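Local coordinates for protein endo-1,4-beta-mannanase (PDB 5Y6T) that probably hydrolyses internal beta-1,4-mannosidic linkages of mannans, as an endo-1,4-beta-mannanase of glycoside hydrolase family 5 from the earthworm Eisenia fetida, at residues Thr125-Asp130 with Asp135-Thr140; Ile199-Leu204 with Asn242-Asn247; Gly84-Thr89 with Arg129-Asp134. All blocks are in the same frame, centred on the assembly; numbering follows the deposited sequence.

Contacts 1 and 3 form one cluster, contact 1 at its surface and contact 3 the buried apolar layer beside it: their centres are about 2 Å apart, they share Arg129 and Asp130, and Thr140 OG1 of contact 1 lies 2.8 Å from Val86 N of contact 3. They join helices 126-133 and 135-152 and the hairpin 79-80/86-88. Contact 2 is centred about 18 Å from contact 1 and about 19 Å from contact 3. Helix 126-133 ties it to them, with Arg129 CG 4.2 Å from Ile199 CD1 and Pro200 CD 3.4 Å from Tyr133 OH. Contact 2 has a link to the probable active-site region, through the hydrogen bond of Tyr244 OH to Glu169 OE2.

Contact 1. Residues Thr125-Asp130 with Asp135-Thr140; sequences TSRYRD and DSKLQT
Lys137 stretches its side chain from helix 135-152 across to Asp130 and Arg127 of helix 126-133, and the three charged ends meet through a single water molecule. After a first bend the lysine chain is fully extended (chi2, chi3 and chi4 all near 180°), which brings the ammonium up to the water shared by the other two groups. Direct pairing is not achieved: Lys137 NZ stays 4.3 Å from Asp130 OD2, too long for a salt bridge, and 4.5 Å from Arg127 NH1. The water closes the triangle. It accepts from Lys137 NZ at 2.8 Å and from Arg127 NH1 at 2.9 Å, and donates to Asp130 OD2 at 2.6 Å. At the water oxygen, Arg127 NH1 subtends 102° with Lys137 NZ and 112° with Asp130 OD2, close to tetrahedral, so two accepted protons and one donated proton fit it without distortion. It lies at the guanidinium edge, in the plane of that group, whereas Lys137 NZ approaches the same group obliquely. The Asp130 carboxylate would be expected to offset the closeness of the two positive ends. One turn further along, Thr140 OG1 donates to Lys137 O at 2.6 Å, on a lone pair in the carbonyl plane.

Around this bridge, Lys137 and Arg127 also make weak bonds to the backbone of Asn83 and Gly82, in the turn of the hairpin 79-80/86-88, and Thr140 OG1 accepts from Val86 N of the same hairpin. Inside, Tyr128 and Leu138 pack on Phe207 of helix 201-218.

Contact 2. Residues Ile199-Leu204 with Asn242-Asn247; sequences IPMQRL and NYYTDN
The ring of Tyr243 carries the terminal methyl of Met201 on one face, and the neighbouring ring of Tyr244 has Tyr243 CB over one of its own faces, offset toward the rim. Met201 CE stands 3.8 Å from the centroid of the Tyr243 ring and only 18° off the ring normal, a CH-pi contact over the face. It is displaced toward the CB side of the ring, since its closest carbon is Tyr243 CG at 3.6 Å. The sulfur comes in more obliquely, with Met201 SD 4.7 Å from the same centroid and 37° off the normal, adding a Met-aromatic component. Met201 starts with CG anti to the backbone N (chi1 180°), then bends twice, and these bends bring the methyl down over the ring; the two side chains cross at about a right angle. Met201 CE also touches Tyr244 OH at 4.1 Å, so one methyl spans both tyrosines. Each hydroxyl has a polar partner elsewhere: Tyr243 OH bonds to Asp184 O and Tyr244 OH to Glu169 OE2.

An Asx turn holds the backbone at the tyrosine pair: Tyr244 N donates to Asn242 OD1 at 3.0 Å, nearly straight but tilted from the carbonyl plane. Replacing Met201 with alanine would remove the methyl and sulfur, which would probably uncover that face of Tyr243 and open a gap beside Tyr244 OH.

The contact joins the start of helix 201-218 to the loop between strand 223-228 and helix 246-253. This is the C-terminal end of the parallel strands, where a GH5 (beta/alpha)8 barrel keeps its active site. Pro168, which Tyr244 touches, belongs to the Asn-Glu-Pro sequence that in this family holds the probable acid/base glutamate.

Contact 3. Residues Gly84-Thr89 with Arg129-Asp134; sequences GYVVGT and RDLIYD
Leu131 and Val86 come together through their first torsions: Leu131 has CG anti to its carbonyl carbon (chi1 -58°), while Val86 places CG1 anti to the backbone N (chi1 171°) and thereby turns CG2 to the helix. The outcome is a methyl-to-methyl approach, Val86 CG2 to Leu131 CD2 at 4.3 Å, loose van der Waals packing. The same Leu131 CD2 lies 4.4 Å from Gly84 O, so one branch of the leucine meets both a methyl and the backbone of the turn. Gly84 has a positive phi (93°), at which a CB would press on the carbonyl O of the preceding residue.

Val86 lies on the second strand, and Gly84 in the turn, of a two-stranded antiparallel hairpin, 79-80 with 86-88, inserted between strand 65-72 and helix 95-108 of the (beta/alpha)8 barrel. It lies against the last turn of helix 126-133. Phe80 of the partner strand touches both Val86 and Leu131, and Phe207 of helix 201-218 also packs on the leucine.

Near its end the helix mixes bond types: Arg129 O accepts from Ile132 N (i+3) at 2.9 Å and from Tyr133 N (i+4) at 3.3 Å. Asp134 then leaves helical geometry and becomes the N-cap of helix 135-152, its OD1 accepting from Lys137 N and bonded to Ser136 OG. Tyr85 lies along that second helix, touching Ser136, Lys137 and Thr140.

Contact 1. Residues Thr125-Asp130 with Asp135-Thr140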
loop_
_atom_site.group_PDB
_atom_site.type_symbol
_atom_site.label_atom_id
_atom_site.label_comp_id
_atom_site.label_asym_id
_atom_site.label_seq_id
_atom_site.Cartn_x
_atom_site.Cartn_y
_atom_site.Cartn_z
ATOM N N THR A 125 14.314 2.638 -11.852
ATOM C CA THR A 125 15.679 2.339 -12.247
ATOM C C THR A 125 15.725 1.085 -13.138
ATOM O O THR A 125 14.816 0.268 -13.113
ATOM C CB THR A 125 16.590 2.143 -11.055
ATOM O OG1 THR A 125 16.178 0.983 -10.340
ATOM C CG2 THR A 125 16.634 3.416 -10.189
ATOM N N SER A 126 16.759 0.934 -13.958
ATOM C CA SER A 126 16.808 -0.114 -14.982
ATOM C C SER A 126 16.817 -1.504 -14.333
ATOM O O SER A 126 16.228 -2.494 -14.878
ATOM C CB SER A 126 18.004 0.118 -15.955
ATOM O OG SER A 126 19.218 -0.055 -15.180
ATOM N N ARG A 127 17.415 -1.641 -13.151
ATOM C CA ARG A 127 17.445 -2.968 -12.507
ATOM C C ARG A 127 16.090 -3.374 -12.015
ATOM O O ARG A 127 15.708 -4.564 -12.127
ATOM C CB ARG A 127 18.462 -3.054 -11.431
ATOM C CG ARG A 127 19.940 -2.981 -11.875
ATOM C CD ARG A 127 20.294 -4.126 -12.779
ATOM N NE ARG A 127 21.766 -4.232 -12.841
ATOM C CZ ARG A 127 22.406 -4.841 -13.805
ATOM N NH1 ARG A 127 21.782 -5.445 -14.753
ATOM N NH2 ARG A 127 23.749 -4.838 -13.812
ATOM N N TYR A 128 15.330 -2.415 -11.527
ATOM C CA TYR A 128 13.960 -2.683 -11.082
ATOM C C TYR A 128 13.055 -2.966 -12.296
ATOM O O TYR A 128 12.315 -3.965 -12.352
ATOM C CB TYR A 128 13.518 -1.502 -10.215
ATOM C CG TYR A 128 12.031 -1.263 -9.983
ATOM C CD1 TYR A 128 11.127 -2.264 -9.947
ATOM C CD2 TYR A 128 11.564 0.046 -9.694
ATOM C CE1 TYR A 128 9.767 -2.026 -9.725
ATOM C CE2 TYR A 128 10.258 0.313 -9.437
ATOM C CZ TYR A 128 9.311 -0.697 -9.496
ATOM O OH TYR A 128 8.015 -0.343 -9.273
ATOM N N ARG A 129 13.154 -2.150 -13.315
ATOM C CA ARG A 129 12.368 -2.390 -14.522
ATOM C C ARG A 129 12.640 -3.773 -15.076
ATOM O O ARG A 129 11.711 -4.491 -15.490
ATOM C CB ARG A 129 12.627 -1.329 -15.578
ATOM C CG ARG A 129 11.544 -1.391 -16.699
ATOM C CD ARG A 129 11.764 -0.451 -17.861
ATOM N NE ARG A 129 11.656 0.937 -17.479
ATOM C CZ ARG A 129 12.669 1.711 -17.147
ATOM N NH1 ARG A 129 13.913 1.216 -17.117
ATOM N NH2 ARG A 129 12.419 2.982 -16.827
ATOM N N ASP A 130 13.902 -4.165 -15.036
ATOM C CA ASP A 130 14.239 -5.481 -15.570
ATOM C C ASP A 130 13.591 -6.627 -14.758
ATOM O O ASP A 130 13.302 -7.660 -15.383
ATOM C CB ASP A 130 15.752 -5.674 -15.608
ATOM C CG ASP A 130 16.430 -4.871 -16.750
ATOM O OD1 ASP A 130 15.749 -4.219 -17.598
ATOM O OD2 ASP A 130 17.681 -4.780 -16.700
ATOM N N ASP A 135 11.530 -12.789 -15.786
ATOM C CA ASP A 135 11.137 -13.654 -14.699
ATOM C C ASP A 135 12.293 -14.327 -13.989
ATOM O O ASP A 135 12.179 -14.678 -12.826
ATOM C CB ASP A 135 10.145 -14.705 -15.214
ATOM C CG ASP A 135 8.717 -14.151 -15.328
ATOM O OD1 ASP A 135 8.430 -13.029 -14.785
ATOM O OD2 ASP A 135 7.850 -14.847 -15.936
ATOM N N SER A 136 13.369 -14.601 -14.719
ATOM C CA SER A 136 14.558 -15.213 -14.071
ATOM C C SER A 136 15.143 -14.274 -13.017
ATOM O O SER A 136 15.505 -14.701 -11.906
ATOM C CB SER A 136 15.607 -15.646 -15.130
ATOM O OG SER A 136 16.552 -14.636 -15.460
ATOM N N LYS A 137 15.188 -12.998 -13.341
ATOM C CA LYS A 137 15.642 -11.999 -12.362
ATOM C C LYS A 137 14.661 -11.764 -11.222
ATOM O O LYS A 137 15.056 -11.737 -10.046
ATOM C CB LYS A 137 16.008 -10.703 -13.057
ATOM C CG LYS A 137 17.238 -10.907 -13.905
ATOM C CD LYS A 137 17.650 -9.715 -14.717
ATOM C CE LYS A 137 18.997 -9.946 -15.499
ATOM N NZ LYS A 137 19.310 -8.769 -16.421
ATOM N N LEU A 138 13.369 -11.637 -11.569
ATOM C CA LEU A 138 12.328 -11.566 -10.546
ATOM C C LEU A 138 12.397 -12.713 -9.571
ATOM O O LEU A 138 12.263 -12.522 -8.356
ATOM C CB LEU A 138 10.940 -11.493 -11.230
ATOM C CG LEU A 138 9.769 -11.416 -10.253
ATOM C CD1 LEU A 138 9.929 -10.208 -9.333
ATOM C CD2 LEU A 138 8.495 -11.401 -11.121
ATOM N N GLN A 139 12.650 -13.926 -10.074
ATOM C CA GLN A 139 12.669 -15.058 -9.163
ATOM C C GLN A 139 13.841 -14.938 -8.141
ATOM O O GLN A 139 13.723 -15.418 -7.043
ATOM C CB GLN A 139 12.809 -16.387 -9.923
ATOM C CG GLN A 139 12.551 -17.582 -9.030
ATOM C CD GLN A 139 11.136 -17.679 -8.509
ATOM O OE1 GLN A 139 10.138 -17.263 -9.182
ATOM N NE2 GLN A 139 11.016 -18.127 -7.254
ATOM N N THR A 140 14.976 -14.329 -8.532
ATOM C CA THR A 140 16.054 -14.071 -7.607
ATOM C C THR A 140 15.692 -13.028 -6.543
ATOM O O THR A 140 16.004 -13.154 -5.358
ATOM C CB THR A 140 17.386 -13.761 -8.345
ATOM O OG1 THR A 140 17.339 -12.461 -9.005
ATOM C CG2 THR A 140 17.762 -14.946 -9.224
HETATM O O HOH W 1 18.998 -6.312 -15.065
#

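Contact 2. Residues Ile199-Leu204 with Asn242-Asn247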
loop_
_atom_site.group_PDB
_atom_site.type_symbol
_atom_site.label_atom_id
_atom_site.label_comp_id
_atom_site.label_asym_id
_atom_site.label_seq_id
_atom_site.Cartn_x
_atom_site.Cartn_y
_atom_site.Cartn_z
ATOM N N ILE A 199 4.725 0.589 -19.312
ATOM C CA ILE A 199 4.890 -0.851 -19.236
ATOM C C ILE A 199 3.515 -1.457 -19.430
ATOM O O ILE A 199 2.537 -0.957 -18.876
ATOM C CB ILE A 199 5.452 -1.214 -17.843
ATOM C CG1 ILE A 199 6.833 -0.581 -17.647
ATOM C CG2 ILE A 199 5.596 -2.752 -17.655
ATOM C CD1 ILE A 199 7.442 -0.804 -16.269
ATOM N N PRO A 200 3.433 -2.559 -20.165
ATOM C CA PRO A 200 2.123 -3.205 -20.318
ATOM C C PRO A 200 1.501 -3.594 -19.025
ATOM O O PRO A 200 2.173 -4.183 -18.170
ATOM C CB PRO A 200 2.450 -4.455 -21.125
ATOM C CG PRO A 200 3.687 -4.105 -21.904
ATOM C CD PRO A 200 4.485 -3.263 -20.941
ATOM N N MET A 201 0.189 -3.443 -18.933
ATOM C CA MET A 201 -0.539 -3.885 -17.759
ATOM C C MET A 201 -0.308 -5.329 -17.381
ATOM O O MET A 201 -0.097 -5.650 -16.186
ATOM C CB MET A 201 -2.049 -3.597 -17.939
ATOM C CG MET A 201 -2.870 -4.053 -16.727
ATOM S SD MET A 201 -2.510 -3.222 -15.182
ATOM C CE MET A 201 -3.437 -1.709 -15.396
ATOM N N GLN A 202 -0.325 -6.224 -18.374
ATOM C CA GLN A 202 -0.057 -7.636 -18.090
ATOM C C GLN A 202 1.240 -7.869 -17.331
ATOM O O GLN A 202 1.260 -8.756 -16.424
ATOM C CB GLN A 202 -0.072 -8.443 -19.364
ATOM C CG GLN A 202 0.153 -9.928 -19.128
ATOM C CD GLN A 202 1.577 -10.391 -19.178
ATOM O OE1 GLN A 202 2.432 -9.803 -19.882
ATOM N NE2 GLN A 202 1.849 -11.471 -18.450
ATOM N N ARG A 203 2.321 -7.104 -17.647
ATOM C CA ARG A 203 3.595 -7.300 -16.960
ATOM C C ARG A 203 3.541 -6.814 -15.497
ATOM O O ARG A 203 4.126 -7.444 -14.605
ATOM C CB ARG A 203 4.734 -6.636 -17.729
ATOM C CG ARG A 203 4.976 -7.243 -19.100
ATOM C CD ARG A 203 6.278 -6.707 -19.658
ATOM N NE ARG A 203 6.710 -7.298 -20.937
ATOM C CZ ARG A 203 7.434 -8.420 -21.052
ATOM N NH1 ARG A 203 7.789 -9.130 -19.990
ATOM N NH2 ARG A 203 7.834 -8.815 -22.244
ATOM N N LEU A 204 2.785 -5.724 -15.259
ATOM C CA LEU A 204 2.595 -5.197 -13.899
ATOM C C LEU A 204 1.805 -6.167 -13.055
ATOM O O LEU A 204 2.187 -6.482 -11.902
ATOM C CB LEU A 204 1.940 -3.835 -13.907
ATOM C CG LEU A 204 2.789 -2.774 -14.640
ATOM C CD1 LEU A 204 2.009 -1.463 -14.749
ATOM C CD2 LEU A 204 4.130 -2.519 -13.956
ATOM N N ASN A 242 -11.415 -3.157 -12.785
ATOM C CA ASN A 242 -10.606 -3.628 -11.664
ATOM C C ASN A 242 -9.497 -4.581 -12.110
ATOM O O ASN A 242 -9.746 -5.750 -12.468
ATOM C CB ASN A 242 -11.485 -4.258 -10.579
ATOM C CG ASN A 242 -10.714 -4.555 -9.309
ATOM O OD1 ASN A 242 -9.501 -4.532 -9.262
ATOM N ND2 ASN A 242 -11.443 -4.818 -8.251
ATOM N N TYR A 243 -8.286 -4.056 -12.158
ATOM C CA TYR A 243 -7.147 -4.766 -12.706
ATOM C C TYR A 243 -6.503 -5.693 -11.715
ATOM O O TYR A 243 -5.635 -6.456 -12.079
ATOM C CB TYR A 243 -6.140 -3.772 -13.243
ATOM C CG TYR A 243 -6.649 -3.092 -14.416
ATOM C CD1 TYR A 243 -6.585 -3.684 -15.689
ATOM C CD2 TYR A 243 -7.192 -1.810 -14.314
ATOM C CE1 TYR A 243 -7.107 -3.036 -16.766
ATOM C CE2 TYR A 243 -7.732 -1.140 -15.427
ATOM C CZ TYR A 243 -7.662 -1.770 -16.672
ATOM O OH TYR A 243 -8.186 -1.122 -17.778
ATOM N N TYR A 244 -6.977 -5.716 -10.468
ATOM C CA TYR A 244 -6.241 -6.457 -9.425
ATOM C C TYR A 244 -7.142 -7.482 -8.730
ATOM O O TYR A 244 -6.858 -7.939 -7.630
ATOM C CB TYR A 244 -5.601 -5.467 -8.396
ATOM C CG TYR A 244 -4.805 -4.410 -9.111
ATOM C CD1 TYR A 244 -3.581 -4.687 -9.612
ATOM C CD2 TYR A 244 -5.378 -3.183 -9.438
ATOM C CE1 TYR A 244 -2.876 -3.769 -10.374
ATOM C CE2 TYR A 244 -4.653 -2.243 -10.138
ATOM C CZ TYR A 244 -3.399 -2.531 -10.606
ATOM O OH TYR A 244 -2.700 -1.561 -11.360
ATOM N N THR A 245 -8.190 -7.880 -9.440
ATOM C CA THR A 245 -9.000 -9.010 -9.020
ATOM C C THR A 245 -8.193 -10.277 -9.045
ATOM O O THR A 245 -7.190 -10.376 -9.732
ATOM C CB THR A 245 -10.206 -9.203 -9.940
ATOM O OG1 THR A 245 -9.731 -9.496 -11.250
ATOM C CG2 THR A 245 -11.084 -7.927 -9.970
ATOM N N ASP A 246 -8.675 -11.296 -8.327
ATOM C CA ASP A 246 -8.019 -12.611 -8.333
ATOM C C ASP A 246 -7.901 -13.118 -9.747
ATOM O O ASP A 246 -6.844 -13.559 -10.165
ATOM C CB ASP A 246 -8.805 -13.636 -7.526
ATOM C CG ASP A 246 -8.921 -13.296 -6.068
ATOM O OD1 ASP A 246 -8.501 -12.237 -5.563
ATOM O OD2 ASP A 246 -9.415 -14.157 -5.349
ATOM N N ASN A 247 -8.977 -12.976 -10.526
ATOM C CA ASN A 247 -8.930 -13.514 -11.855
ATOM C C ASN A 247 -7.897 -12.781 -12.727
ATOM O O ASN A 247 -7.144 -13.461 -13.389
ATOM C CB ASN A 247 -10.290 -13.455 -12.535
ATOM C CG ASN A 247 -10.249 -14.043 -13.906
ATOM O OD1 ASN A 247 -10.233 -15.270 -14.066
ATOM N ND2 ASN A 247 -10.161 -13.184 -14.907
#

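Contact 3. Residues Gly84-Thr89 with Arg129-Asp134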
loop_
_atom_site.group_PDB
_atom_site.type_symbol
_atom_site.label_atom_id
_atom_site.label_comp_id
_atom_site.label_asym_id
_atom_site.label_seq_id
_atom_site.Cartn_x
_atom_site.Cartn_y
_atom_site.Cartn_z
ATOM N N GLY A 84 22.345 -8.079 -12.764
ATOM C CA GLY A 84 20.972 -7.667 -12.423
ATOM C C GLY A 84 20.219 -8.699 -11.618
ATOM O O GLY A 84 19.037 -8.488 -11.379
ATOM N N TYR A 85 20.863 -9.808 -11.237
ATOM C CA TYR A 85 20.209 -10.800 -10.342
ATOM C C TYR A 85 20.245 -10.245 -8.929
ATOM O O TYR A 85 21.214 -9.593 -8.483
ATOM C CB TYR A 85 20.872 -12.173 -10.389
ATOM C CG TYR A 85 20.681 -12.759 -11.762
ATOM C CD1 TYR A 85 19.494 -13.338 -12.151
ATOM C CD2 TYR A 85 21.645 -12.575 -12.707
ATOM C CE1 TYR A 85 19.278 -13.783 -13.422
ATOM C CE2 TYR A 85 21.421 -13.033 -14.004
ATOM C CZ TYR A 85 20.244 -13.604 -14.335
ATOM O OH TYR A 85 20.030 -14.056 -15.627
ATOM N N VAL A 86 19.205 -10.509 -8.163
ATOM C CA VAL A 86 19.202 -10.000 -6.783
ATOM C C VAL A 86 19.934 -10.988 -5.831
ATOM O O VAL A 86 19.717 -12.189 -5.891
ATOM C CB VAL A 86 17.734 -9.716 -6.304
ATOM C CG1 VAL A 86 17.678 -9.399 -4.816
ATOM C CG2 VAL A 86 17.064 -8.605 -7.137
ATOM N N VAL A 87 20.775 -10.450 -4.961
ATOM C CA VAL A 87 21.568 -11.239 -4.029
ATOM C C VAL A 87 21.146 -11.064 -2.593
ATOM O O VAL A 87 21.533 -11.874 -1.745
ATOM C CB VAL A 87 23.101 -11.006 -4.157
ATOM C CG1 VAL A 87 23.581 -11.473 -5.505
ATOM C CG2 VAL A 87 23.490 -9.548 -3.842
ATOM N N GLY A 88 20.255 -10.115 -2.337
ATOM C CA GLY A 88 19.774 -9.896 -0.980
ATOM C C GLY A 88 18.943 -8.665 -0.906
ATOM O O GLY A 88 18.759 -7.974 -1.915
ATOM N N THR A 89 18.384 -8.413 0.278
ATOM C CA THR A 89 17.551 -7.217 0.471
ATOM C C THR A 89 18.356 -5.937 0.352
ATOM O O THR A 89 17.806 -4.866 0.088
ATOM C CB THR A 89 16.908 -7.239 1.883
ATOM O OG1 THR A 89 17.912 -7.446 2.952
ATOM C CG2 THR A 89 15.940 -8.340 1.990
ATOM N N ARG A 129 13.154 -2.150 -13.315
ATOM C CA ARG A 129 12.368 -2.390 -14.522
ATOM C C ARG A 129 12.640 -3.773 -15.076
ATOM O O ARG A 129 11.711 -4.491 -15.490
ATOM C CB ARG A 129 12.627 -1.329 -15.578
ATOM C CG ARG A 129 11.544 -1.391 -16.699
ATOM C CD ARG A 129 11.764 -0.451 -17.861
ATOM N NE ARG A 129 11.656 0.937 -17.479
ATOM C CZ ARG A 129 12.669 1.711 -17.147
ATOM N NH1 ARG A 129 13.913 1.216 -17.117
ATOM N NH2 ARG A 129 12.419 2.982 -16.827
ATOM N N ASP A 130 13.902 -4.165 -15.036
ATOM C CA ASP A 130 14.239 -5.481 -15.570
ATOM C C ASP A 130 13.591 -6.627 -14.758
ATOM O O ASP A 130 13.302 -7.660 -15.383
ATOM C CB ASP A 130 15.752 -5.674 -15.608
ATOM C CG ASP A 130 16.430 -4.871 -16.750
ATOM O OD1 ASP A 130 15.749 -4.219 -17.598
ATOM O OD2 ASP A 130 17.681 -4.780 -16.700
ATOM N N LEU A 131 13.294 -6.425 -13.464
ATOM C CA LEU A 131 12.526 -7.440 -12.698
ATOM C C LEU A 131 11.114 -7.618 -13.230
ATOM O O LEU A 131 10.530 -8.694 -13.086
ATOM C CB LEU A 131 12.461 -7.119 -11.262
ATOM C CG LEU A 131 13.782 -6.979 -10.504
ATOM C CD1 LEU A 131 13.520 -6.711 -9.045
ATOM C CD2 LEU A 131 14.676 -8.206 -10.741
ATOM N N ILE A 132 10.559 -6.555 -13.786
ATOM C CA ILE A 132 9.203 -6.600 -14.347
ATOM C C ILE A 132 9.161 -7.336 -15.643
ATOM O O ILE A 132 8.125 -7.894 -16.044
ATOM C CB ILE A 132 8.654 -5.154 -14.483
ATOM C CG1 ILE A 132 8.598 -4.438 -13.119
ATOM C CG2 ILE A 132 7.243 -5.193 -15.039
ATOM C CD1 ILE A 132 8.288 -2.958 -13.175
ATOM N N TYR A 133 10.253 -7.308 -16.375
ATOM C CA TYR A 133 10.359 -7.930 -17.678
ATOM C C TYR A 133 11.057 -9.286 -17.732
ATOM O O TYR A 133 10.967 -9.984 -18.731
ATOM C CB TYR A 133 11.053 -7.024 -18.677
ATOM C CG TYR A 133 10.190 -5.905 -19.177
ATOM C CD1 TYR A 133 10.064 -4.731 -18.448
ATOM C CD2 TYR A 133 9.493 -6.009 -20.364
ATOM C CE1 TYR A 133 9.283 -3.675 -18.905
ATOM C CE2 TYR A 133 8.685 -4.951 -20.808
ATOM C CZ TYR A 133 8.620 -3.776 -20.071
ATOM O OH TYR A 133 7.810 -2.697 -20.526
ATOM N N ASP A 134 11.827 -9.655 -16.727
ATOM C CA ASP A 134 12.622 -10.886 -16.838
ATOM C C ASP A 134 12.326 -11.747 -15.590
ATOM O O ASP A 134 12.789 -11.482 -14.458
ATOM C CB ASP A 134 14.085 -10.460 -16.967
ATOM C CG ASP A 134 15.070 -11.616 -16.989
ATOM O OD1 ASP A 134 14.747 -12.720 -16.537
ATOM O OD2 ASP A 134 16.198 -11.371 -17.475
#